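Local coordinates for uncharacterized protein (Aeromonas hydrophila J-1, PDB 6R1J) that forms one component, here in its soluble state, of a tripartite alpha-pore-forming toxin that probably perforates target-cell membranes, at residues Arg217-Lys220 and Val221-Ile225. The protein carries 3 engineered substitutions. Residues are numbered along the deposited sequence; the frame is centred on the assembly and turned at random. Where two conformers were deposited one is given.
With NA (sodium ion), chain C.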
loop_
_atom_site.group_PDB
_atom_site.type_symbol
_atom_site.label_atom_id
_atom_site.label_comp_id
_atom_site.label_asym_id
_atom_site.label_seq_id
_atom_site.Cartn_x
_atom_site.Cartn_y
_atom_site.Cartn_z
ATOM N N ARG A 217 -9.194 23.767 6.656
ATOM C CA ARG A 217 -10.418 24.369 7.258
ATOM C C ARG A 217 -10.030 25.646 7.997
ATOM O O ARG A 217 -10.753 26.627 7.881
ATOM C CB ARG A 217 -11.118 23.403 8.215
ATOM C CG ARG A 217 -12.384 23.974 8.844
ATOM C CD ARG A 217 -13.332 24.618 7.829
ATOM N NE ARG A 217 -13.742 23.687 6.779
ATOM C CZ ARG A 217 -14.879 22.953 6.767
ATOM N NH1 ARG A 217 -15.130 22.151 5.751
ATOM N NH2 ARG A 217 -15.782 23.049 7.727
ATOM N N VAL A 218 -8.880 25.658 8.686
ATOM C CA VAL A 218 -8.404 26.909 9.323
ATOM C C VAL A 218 -8.164 27.930 8.227
ATOM O O VAL A 218 -8.528 29.123 8.375
ATOM C CB VAL A 218 -7.156 26.693 10.184
ATOM C CG1 VAL A 218 -6.615 28.019 10.651
ATOM C CG2 VAL A 218 -7.465 25.804 11.371
ATOM N N SER A 219 -7.568 27.496 7.121
ATOM C CA SER A 219 -7.263 28.415 6.018
ATOM C C SER A 219 -8.595 28.921 5.418
ATOM O O SER A 219 -8.702 30.130 5.115
ATOM C CB SER A 219 -6.369 27.755 4.985
ATOM O OG SER A 219 -6.280 28.568 3.849
ATOM N N LYS A 220 -9.596 28.052 5.293
ATOM C CA LYS A 220 -10.923 28.453 4.717
ATOM C C LYS A 220 -11.530 29.507 5.644
ATOM O O LYS A 220 -11.938 30.545 5.163
ATOM C CB LYS A 220 -11.800 27.212 4.510
ATOM C CG LYS A 220 -13.097 27.507 3.766
ATOM C CD LYS A 220 -13.945 26.299 3.429
ATOM C CE LYS A 220 -15.053 26.670 2.440
ATOM N NZ LYS A 220 -15.836 27.864 2.881
ATOM N N VAL A 221 -11.419 29.318 6.957
ATOM C CA VAL A 221 -11.955 30.278 7.959
ATOM C C VAL A 221 -11.276 31.644 7.772
ATOM O O VAL A 221 -11.982 32.671 7.755
ATOM C CB VAL A 221 -11.848 29.698 9.374
ATOM C CG1 VAL A 221 -11.907 30.765 10.436
ATOM C CG2 VAL A 221 -12.905 28.617 9.605
ATOM N N GLY A 222 -9.946 31.685 7.696
ATOM C CA GLY A 222 -9.196 32.913 7.380
ATOM C C GLY A 222 -9.639 33.555 6.075
ATOM O O GLY A 222 -9.817 34.783 6.062
ATOM N N ASN A 223 -9.856 32.785 5.015
ATOM C CA ASN A 223 -10.287 33.337 3.700
ATOM C C ASN A 223 -11.665 34.016 3.880
ATOM O O ASN A 223 -11.866 35.142 3.380
ATOM C CB ASN A 223 -10.319 32.271 2.594
ATOM C CG ASN A 223 -8.962 31.678 2.247
ATOM O OD1 ASN A 223 -7.920 32.293 2.484
ATOM N ND2 ASN A 223 -8.956 30.473 1.694
ATOM N N THR A 224 -12.608 33.350 4.535
ATOM C CA THR A 224 -13.962 33.940 4.771
ATOM C C THR A 224 -13.823 35.220 5.600
ATOM O O THR A 224 -14.524 36.171 5.314
ATOM C CB THR A 224 -14.871 32.971 5.511
ATOM O OG1 THR A 224 -14.905 31.821 4.664
ATOM C CG2 THR A 224 -16.257 33.520 5.818
ATOM N N ILE A 225 -12.987 35.232 6.633
ATOM C CA ILE A 225 -12.792 36.454 7.450
ATOM C C ILE A 225 -12.284 37.541 6.519
ATOM O O ILE A 225 -12.774 38.677 6.652
ATOM C CB ILE A 225 -11.867 36.256 8.651
ATOM C CG1 ILE A 225 -12.481 35.356 9.709
ATOM C CG2 ILE A 225 -11.503 37.589 9.279
ATOM C CD1 ILE A 225 -11.503 34.903 10.747
HETATM NA NA NA C . -15.413 29.767 6.559
#
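Thr224 reaches back one turn to Lys220 within the long alpha-helix 163-236, part of the elongated helical bundle of this alpha-pore-forming toxin component. Two donors converge on Lys220 O: Thr224 N at 3.0 Å, with an N-H...O angle of 168°, and the hydroxyl Thr224 OG1 at 3.3 Å. The second bond is the longer one and arrives from above the carbonyl plane, 43° out of it, so the carbonyl is gripped from two directions. Thr224 CB carries OG1 beside its own backbone N (chi1 -58°), which turns the hydroxyl back over the preceding turn and also toward the sodium ion, bound by OG1 at 2.8 Å. Asp264 of helix 244-264 supplies the other ligand of the ion, and its carboxylate also accepts a hydrogen bond from Lys220 NZ; its single negative charge probably compensates the two neighbouring cations only in part.

The compact side of the turn runs from this site to Val221, whose CG2 lies 3.4 Å from Arg217 O and borders the sodium ion, while Val221 N bonds to that same carbonyl. Beyond Val221, Ile225 and Thr224 meet Leu261 of helix 244-264. Arg217 splits its guanidinium between Asp264 O, bonded by NH2, and Glu184 of a second subunit, which forms a salt bridge with NH1.

Around Ser219 and Asn223 the packing is looser. Asn223 is exposed, and what ties it to Ser219 is the backbone: Asn223 N bonds to Ser219 O at 2.9 Å.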